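Local coordinates for citrate synthase (Pyrobaculum aerophilum, PDB 2IBP), which probably catalyses the condensation of oxaloacetate with acetyl-CoA and water to give citrate and CoA in the tricarboxylic acid cycle, at residues L181-N186 against L206-H211; N186-M191 against P198-G203. One frame throughout, in Å; residues are numbered along the deposited sequence.

Contact 1 of 2, residues L181-N186 against L206-H211; sequences LGHAAN and LYLILH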
ATOM      1  N   LEU A 181     -15.450  19.436  21.946  1.00 11.30           N
ATOM      2  CA  LEU A 181     -15.459  18.036  22.321  1.00 10.23           C
ATOM      3  C   LEU A 181     -14.096  17.397  22.104  1.00  9.65           C
ATOM      4  O   LEU A 181     -13.359  17.776  21.183  1.00  9.77           O
ATOM      5  CB  LEU A 181     -16.493  17.265  21.501  1.00  7.75           C
ATOM      6  CG  LEU A 181     -17.952  17.639  21.712  1.00 11.20           C
ATOM      7  CD1 LEU A 181     -18.857  16.740  20.865  1.00 10.40           C
ATOM      8  CD2 LEU A 181     -18.269  17.507  23.205  1.00 11.99           C
ATOM      9  N   GLY A 182     -13.796  16.403  22.928  1.00  8.95           N
ATOM     10  CA  GLY A 182     -12.582  15.614  22.806  1.00  9.59           C
ATOM     11  C   GLY A 182     -12.625  14.742  21.562  1.00  9.21           C
ATOM     12  O   GLY A 182     -13.651  14.608  20.904  1.00  8.01           O
ATOM     13  N   HIS A 183     -11.511  14.102  21.271  1.00  8.46           N
ATOM     14  CA  HIS A 183     -11.369  13.327  20.034  1.00  5.93           C
ATOM     15  C   HIS A 183     -12.417  12.219  19.921  1.00  6.23           C
ATOM     16  O   HIS A 183     -13.160  12.142  18.911  1.00  8.55           O
ATOM     17  CB  HIS A 183      -9.961  12.745  20.004  1.00  8.15           C
ATOM     18  CG  HIS A 183      -9.560  12.186  18.686  1.00 10.34           C
ATOM     19  ND1 HIS A 183      -9.038  12.969  17.677  1.00 12.94           N
ATOM     20  CD2 HIS A 183      -9.443  10.906  18.264  1.00  9.64           C
ATOM     21  CE1 HIS A 183      -8.732  12.200  16.647  1.00 15.62           C
ATOM     22  NE2 HIS A 183      -8.944  10.941  16.984  1.00 10.60           N
ATOM     23  N   ALA A 184     -12.513  11.389  20.968  1.00  7.82           N
ATOM     24  CA  ALA A 184     -13.461  10.273  21.005  1.00  6.69           C
ATOM     25  C   ALA A 184     -14.910  10.774  21.074  1.00  7.06           C
ATOM     26  O   ALA A 184     -15.784  10.324  20.330  1.00  7.54           O
ATOM     27  CB  ALA A 184     -13.157   9.380  22.181  1.00 10.01           C
ATOM     28  N   ALA A 185     -15.181  11.725  21.965  1.00  7.43           N
ATOM     29  CA  ALA A 185     -16.541  12.265  22.077  1.00  8.71           C
ATOM     30  C   ALA A 185     -17.001  12.901  20.782  1.00 10.59           C
ATOM     31  O   ALA A 185     -18.139  12.723  20.337  1.00  9.36           O
ATOM     32  CB  ALA A 185     -16.641  13.285  23.214  1.00  8.53           C
ATOM     33  N   ASN A 186     -16.110  13.647  20.154  1.00  8.56           N
ATOM     34  CA  ASN A 186     -16.463  14.299  18.936  1.00  6.37           C
ATOM     35  C   ASN A 186     -16.804  13.281  17.848  1.00  5.51           C
ATOM     36  O   ASN A 186     -17.693  13.511  17.030  1.00  8.60           O
ATOM     37  CB  ASN A 186     -15.343  15.177  18.449  1.00  6.69           C
ATOM     38  CG  ASN A 186     -15.711  15.890  17.198  1.00  8.05           C
ATOM     39  OD1 ASN A 186     -16.625  16.714  17.197  1.00  8.50           O
ATOM     40  ND2 ASN A 186     -15.039  15.549  16.085  1.00  7.63           N
ATOM     41  N   LEU A 206     -11.053   4.683  25.098  1.00  5.69           N
ATOM     42  CA  LEU A 206     -10.325   3.505  25.540  1.00  5.99           C
ATOM     43  C   LEU A 206      -9.953   2.635  24.352  1.00  8.12           C
ATOM     44  O   LEU A 206      -8.816   2.200  24.219  1.00  8.32           O
ATOM     45  CB  LEU A 206     -11.158   2.699  26.535  1.00  8.01           C
ATOM     46  CG  LEU A 206     -10.465   1.487  27.134  1.00 10.09           C
ATOM     47  CD1 LEU A 206      -9.169   1.892  27.856  1.00 14.21           C
ATOM     48  CD2 LEU A 206     -11.458   0.786  28.095  1.00 10.14           C
ATOM     49  N   TYR A 207     -10.918   2.386  23.474  1.00  5.85           N
ATOM     50  CA  TYR A 207     -10.650   1.568  22.301  1.00  5.58           C
ATOM     51  C   TYR A 207      -9.506   2.177  21.485  1.00  6.99           C
ATOM     52  O   TYR A 207      -8.591   1.477  21.052  1.00  6.73           O
ATOM     53  CB  TYR A 207     -11.894   1.453  21.433  1.00  8.11           C
ATOM     54  CG  TYR A 207     -11.650   0.606  20.203  1.00  7.29           C
ATOM     55  CD1 TYR A 207     -11.924  -0.759  20.205  1.00 10.61           C
ATOM     56  CD2 TYR A 207     -11.067   1.154  19.074  1.00  9.05           C
ATOM     57  CE1 TYR A 207     -11.651  -1.531  19.098  1.00  9.37           C
ATOM     58  CE2 TYR A 207     -10.787   0.385  17.982  1.00  9.61           C
ATOM     59  CZ  TYR A 207     -11.072  -0.947  18.003  1.00 11.06           C
ATOM     60  OH  TYR A 207     -10.774  -1.705  16.903  1.00 18.62           O
ATOM     61  N   LEU A 208      -9.544   3.494  21.328  1.00  6.20           N
ATOM     62  CA  LEU A 208      -8.527   4.171  20.536  1.00  6.55           C
ATOM     63  C   LEU A 208      -7.162   4.011  21.192  1.00  6.17           C
ATOM     64  O   LEU A 208      -6.165   3.787  20.523  1.00  7.58           O
ATOM     65  CB  LEU A 208      -8.872   5.640  20.314  1.00  4.95           C
ATOM     66  CG  LEU A 208     -10.096   5.963  19.473  1.00  6.83           C
ATOM     67  CD1 LEU A 208     -10.323   7.448  19.433  1.00 10.66           C
ATOM     68  CD2 LEU A 208     -10.035   5.396  18.068  1.00  9.61           C
ATOM     69  N   ILE A 209      -7.101   4.177  22.506  1.00  5.25           N
ATOM     70  CA  ILE A 209      -5.837   3.968  23.193  1.00  5.90           C
ATOM     71  C   ILE A 209      -5.349   2.540  22.989  1.00  5.65           C
ATOM     72  O   ILE A 209      -4.202   2.293  22.642  1.00  7.86           O
ATOM     73  CB  ILE A 209      -6.002   4.185  24.716  1.00  6.40           C
ATOM     74  CG1 ILE A 209      -6.279   5.665  24.986  1.00  7.51           C
ATOM     75  CG2 ILE A 209      -4.770   3.673  25.473  1.00  6.14           C
ATOM     76  CD1 ILE A 209      -6.648   5.976  26.426  1.00  9.90           C
ATOM     77  N   LEU A 210      -6.247   1.586  23.182  1.00  3.42           N
ATOM     78  CA  LEU A 210      -5.854   0.189  23.197  1.00  6.31           C
ATOM     79  C   LEU A 210      -5.372  -0.351  21.880  1.00  7.07           C
ATOM     80  O   LEU A 210      -4.620  -1.304  21.875  1.00  7.35           O
ATOM     81  CB  LEU A 210      -6.970  -0.704  23.717  1.00  6.12           C
ATOM     82  CG  LEU A 210      -7.343  -0.525  25.194  1.00  4.87           C
ATOM     83  CD1 LEU A 210      -8.538  -1.444  25.468  1.00  6.30           C
ATOM     84  CD2 LEU A 210      -6.178  -0.793  26.140  1.00  8.76           C
ATOM     85  N   HIS A 211      -5.793   0.249  20.773  1.00  6.84           N
ATOM     86  CA  HIS A 211      -5.414  -0.266  19.461  1.00  7.31           C
ATOM     87  C   HIS A 211      -4.449   0.628  18.714  1.00  7.16           C
ATOM     88  O   HIS A 211      -4.169   0.387  17.541  1.00  7.73           O
ATOM     89  CB  HIS A 211      -6.685  -0.510  18.645  1.00  7.58           C
ATOM     90  CG  HIS A 211      -7.569  -1.562  19.251  1.00  8.79           C
ATOM     91  ND1 HIS A 211      -8.378  -1.310  20.338  1.00 11.70           N
ATOM     92  CD2 HIS A 211      -7.717  -2.881  18.966  1.00  9.94           C
ATOM     93  CE1 HIS A 211      -8.969  -2.434  20.715  1.00  9.18           C
ATOM     94  NE2 HIS A 211      -8.600  -3.400  19.885  1.00 10.43           N
TER

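Contact 2 of 2, residues N186-M191 against P198-G203; sequences NFLYMM and PLASRG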
ATOM      1  N   ASN A 186     -16.110  13.647  20.154  1.00  8.56           N
ATOM      2  CA  ASN A 186     -16.463  14.299  18.936  1.00  6.37           C
ATOM      3  C   ASN A 186     -16.804  13.281  17.848  1.00  5.51           C
ATOM      4  O   ASN A 186     -17.693  13.511  17.030  1.00  8.60           O
ATOM      5  CB  ASN A 186     -15.343  15.177  18.449  1.00  6.69           C
ATOM      6  CG  ASN A 186     -15.711  15.890  17.198  1.00  8.05           C
ATOM      7  OD1 ASN A 186     -16.625  16.714  17.197  1.00  8.50           O
ATOM      8  ND2 ASN A 186     -15.039  15.549  16.085  1.00  7.63           N
ATOM      9  N   PHE A 187     -16.076  12.171  17.821  1.00  7.95           N
ATOM     10  CA  PHE A 187     -16.389  11.148  16.825  1.00  9.89           C
ATOM     11  C   PHE A 187     -17.833  10.678  16.979  1.00  6.53           C
ATOM     12  O   PHE A 187     -18.585  10.615  16.015  1.00  6.87           O
ATOM     13  CB  PHE A 187     -15.448   9.964  16.941  1.00  6.24           C
ATOM     14  CG  PHE A 187     -15.874   8.789  16.112  1.00  6.02           C
ATOM     15  CD1 PHE A 187     -15.894   8.873  14.735  1.00  9.10           C
ATOM     16  CD2 PHE A 187     -16.302   7.621  16.722  1.00  8.03           C
ATOM     17  CE1 PHE A 187     -16.317   7.808  13.969  1.00 10.18           C
ATOM     18  CE2 PHE A 187     -16.704   6.534  15.948  1.00  6.88           C
ATOM     19  CZ  PHE A 187     -16.720   6.640  14.574  1.00  9.34           C
ATOM     20  N   LEU A 188     -18.235  10.385  18.206  1.00  7.02           N
ATOM     21  CA  LEU A 188     -19.610   9.929  18.429  1.00  9.03           C
ATOM     22  C   LEU A 188     -20.621  11.013  18.086  1.00  7.94           C
ATOM     23  O   LEU A 188     -21.696  10.741  17.566  1.00  9.45           O
ATOM     24  CB  LEU A 188     -19.808   9.431  19.855  1.00  7.65           C
ATOM     25  CG  LEU A 188     -19.060   8.148  20.208  1.00  8.07           C
ATOM     26  CD1 LEU A 188     -19.288   7.790  21.673  1.00 14.52           C
ATOM     27  CD2 LEU A 188     -19.453   6.994  19.271  1.00 11.00           C
ATOM     28  N   TYR A 189     -20.283  12.259  18.403  1.00  5.26           N
ATOM     29  CA  TYR A 189     -21.129  13.384  18.026  1.00  6.04           C
ATOM     30  C   TYR A 189     -21.270  13.476  16.489  1.00  7.17           C
ATOM     31  O   TYR A 189     -22.367  13.648  15.962  1.00  7.88           O
ATOM     32  CB  TYR A 189     -20.534  14.676  18.604  1.00  7.79           C
ATOM     33  CG  TYR A 189     -21.125  15.921  18.016  1.00  8.05           C
ATOM     34  CD1 TYR A 189     -22.416  16.319  18.314  1.00 14.20           C
ATOM     35  CD2 TYR A 189     -20.394  16.684  17.120  1.00 10.09           C
ATOM     36  CE1 TYR A 189     -22.963  17.432  17.728  1.00 12.48           C
ATOM     37  CE2 TYR A 189     -20.926  17.801  16.533  1.00 11.40           C
ATOM     38  CZ  TYR A 189     -22.212  18.179  16.838  1.00 11.02           C
ATOM     39  OH  TYR A 189     -22.727  19.299  16.244  1.00 11.59           O
ATOM     40  N   MET A 190     -20.161  13.315  15.769  1.00  7.71           N
ATOM     41  CA  MET A 190     -20.209  13.379  14.316  1.00  8.15           C
ATOM     42  C   MET A 190     -20.955  12.197  13.701  1.00  8.38           C
ATOM     43  O   MET A 190     -21.575  12.327  12.652  1.00  9.10           O
ATOM     44  CB  MET A 190     -18.798  13.466  13.744  1.00  9.66           C
ATOM     45  CG  MET A 190     -18.073  14.753  14.075  1.00  7.34           C
ATOM     46  SD  MET A 190     -16.564  14.907  13.109  1.00  8.29           S
ATOM     47  CE  MET A 190     -15.716  13.445  13.674  1.00 11.32           C
ATOM     48  N   MET A 191     -20.908  11.048  14.371  1.00  7.47           N
ATOM     49  CA  MET A 191     -21.614   9.873  13.878  1.00  9.14           C
ATOM     50  C   MET A 191     -23.107  10.040  14.049  1.00 10.80           C
ATOM     51  O   MET A 191     -23.866   9.843  13.108  1.00 10.33           O
ATOM     52  CB  MET A 191     -21.202   8.620  14.639  1.00  9.04           C
ATOM     53  CG  MET A 191     -19.819   8.110  14.313  1.00  9.26           C
ATOM     54  SD  MET A 191     -19.784   7.285  12.702  1.00 10.18           S
ATOM     55  CE  MET A 191     -20.709   5.782  13.076  1.00 11.41           C
ATOM     56  N   PRO A 198     -21.177  10.097  28.466  1.00 14.01           N
ATOM     57  CA  PRO A 198     -19.798   9.965  28.929  1.00 12.91           C
ATOM     58  C   PRO A 198     -19.237   8.546  28.861  1.00 10.20           C
ATOM     59  O   PRO A 198     -18.057   8.361  28.564  1.00 11.87           O
ATOM     60  CB  PRO A 198     -19.874  10.403  30.393  1.00 20.20           C
ATOM     61  CG  PRO A 198     -21.093  11.241  30.490  1.00 17.09           C
ATOM     62  CD  PRO A 198     -22.004  10.915  29.370  1.00 16.30           C
ATOM     63  N   LEU A 199     -20.051   7.562  29.203  1.00 10.01           N
ATOM     64  CA  LEU A 199     -19.616   6.181  29.189  1.00 10.85           C
ATOM     65  C   LEU A 199     -19.320   5.700  27.752  1.00  9.18           C
ATOM     66  O   LEU A 199     -18.335   4.998  27.526  1.00 10.16           O
ATOM     67  CB  LEU A 199     -20.674   5.315  29.858  1.00 12.53           C
ATOM     68  CG  LEU A 199     -20.375   3.839  30.077  1.00 17.06           C
ATOM     69  CD1 LEU A 199     -19.022   3.610  30.715  1.00 20.37           C
ATOM     70  CD2 LEU A 199     -21.516   3.261  30.931  1.00 16.27           C
ATOM     71  N   ALA A 200     -20.115   6.149  26.784  1.00  8.83           N
ATOM     72  CA  ALA A 200     -19.887   5.777  25.384  1.00  8.58           C
ATOM     73  C   ALA A 200     -18.586   6.426  24.896  1.00  9.67           C
ATOM     74  O   ALA A 200     -17.755   5.767  24.262  1.00 10.15           O
ATOM     75  CB  ALA A 200     -21.070   6.180  24.507  1.00 10.23           C
ATOM     76  N   SER A 201     -18.385   7.699  25.242  1.00  8.25           N
ATOM     77  CA  SER A 201     -17.149   8.405  24.861  1.00  6.12           C
ATOM     78  C   SER A 201     -15.936   7.726  25.468  1.00  8.13           C
ATOM     79  O   SER A 201     -14.884   7.633  24.839  1.00  9.58           O
ATOM     80  CB  SER A 201     -17.176   9.862  25.333  1.00 16.30           C
ATOM     81  OG  SER A 201     -18.224  10.551  24.698  1.00 21.49           O
ATOM     82  N   ARG A 202     -16.040   7.357  26.739  1.00  7.81           N
ATOM     83  CA  ARG A 202     -14.936   6.649  27.380  1.00  9.38           C
ATOM     84  C   ARG A 202     -14.586   5.369  26.631  1.00  7.93           C
ATOM     85  O   ARG A 202     -13.421   5.013  26.497  1.00  9.02           O
ATOM     86  CB  ARG A 202     -15.237   6.336  28.849  1.00  9.11           C
ATOM     87  CG  ARG A 202     -14.099   5.601  29.529  1.00 11.56           C
ATOM     88  CD  ARG A 202     -14.226   5.581  31.036  1.00 13.04           C
ATOM     89  NE  ARG A 202     -15.300   4.742  31.552  1.00 11.48           N
ATOM     90  CZ  ARG A 202     -15.163   3.475  31.945  1.00  9.63           C
ATOM     91  NH1 ARG A 202     -14.019   2.809  31.781  1.00 12.88           N
ATOM     92  NH2 ARG A 202     -16.200   2.845  32.468  1.00 12.18           N
ATOM     93  N   GLY A 203     -15.606   4.640  26.202  1.00  7.82           N
ATOM     94  CA  GLY A 203     -15.411   3.418  25.455  1.00  7.16           C
ATOM     95  C   GLY A 203     -14.641   3.655  24.175  1.00  5.42           C
ATOM     96  O   GLY A 203     -13.706   2.932  23.871  1.00  7.66           O
TER

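Contact 1 of 2, residues L181-N186 against L206-H211
H183 holds its ring with CG anti to the backbone N (chi1 -167°), whereas L208 sets CG anti to its own carbonyl carbon (chi1 -66°) and lets CD1 continue the extended chain away from its helix, which carries that methyl to the edge of the imidazole; both CB atoms point across the gap, and the two side chains meet at about a right angle. The closest approach is from CD1 of L208 to CD2 of H183, 3.8 Å. Because that methyl lies near the plane of the imidazole, it abuts a carbon edge of the ring and not a face. The same methyl is 4.4 Å from CB of A184, so one branch of the leucine touches two successive residues in the first turn of helix 183-192. The nearest alpha carbons, those of A184 and L208, are 7.9 Å apart, a gap that the leucine largely spans. L208 accordingly supplies 47 of the 90 Å² buried between the segments.

Each segment also has its own local order. G182 is the N-cap of helix 183-192, and its O accepts from N186 N at 2.7 Å. At the other helix's C-terminal end, H211 ND1 donates to Y207 O at 2.9 Å with an N-H...O angle of 162°, the acceptor lying near the imidazole plane. H211 N also donates to Y207 O, at 3.1 Å, so two donors grip this carbonyl. H211 leaves helical phi/psi, and its ND1 also lies 3.4 Å above the centre of the Y207 ring.

Around the contact, E63 accepts from H183 N and the Y62 ring meets that of H183, while Y207, L208 and H211 lean on helix 363-382.

The atoms that meet are carbons and no hydrogen bond crosses, so the attraction is van der Waals, with little directional demand; all three residues are buried.

Contact 2 of 2, residues N186-M191 against P198-G203
Two consecutive helices of the citrate synthase fold, 183-192 and 198-210, pack against each other here, with L188 of the first meeting A200 and S201 of the second. The reaching atom is CD1 of L188, which is 3.6 Å from both A200 C and A200 O. Its distance to S201 N is 3.7 Å, and to A200 CB also 3.7 Å. The methyl sits over the face of the A200-S201 peptide, near the carbonyl carbon and roughly equidistant from O and N, instead of at its edge. With CG anti to the carbonyl carbon (chi1 -68°) and CD1 continuing the chain outward (chi2 177°), L188 is extended, and its methyl lands on the neighbouring backbone.

Neighbouring side chains of both helices reach other elements of this predominantly helical fold. F187 packs on helices 141-169 and 363-382, with M191 CG 3.4 Å above one face of its ring, while L199 and R202 touch helix 297-313. R202, whose CB points away from helix 183-192, forms a salt bridge through NH2 with OD2 of D308, a magnesium ligand seen in a crystal structure of this protein, although no ion is bound there in this chain.

A200 points its CB toward helix 183-192, and the alpha carbons of L188 and S201 are 7.1 Å apart. S201 also takes part, through its backbone N and, less closely, its OG, 4.2 Å from L188 CD1; its side chain also touches P196 in the connection. L188 alone provides 56 of the 92 Å² buried.

How the contacts relate
Following the chain from its N terminus, helix 183-192 enters contact 1 with its first turn and contact 2 with the turns after N186, a residue common to both segments. The chain then passes through a short connection to helix 198-210, whose early residues close contact 2, six residues after the end of segment 186-191. Its C-terminal part closes contact 1, so contact 2 is nested inside the larger loop. The centres are 8 Å apart, and the two contacts touch directly: A185 CB lies 3.5 Å from S201 OG, and A184 CB 3.6 Å from S201 O. Contact 2, partly buried, and contact 1, buried, tie helix 183-192 to helix 198-210 at two places.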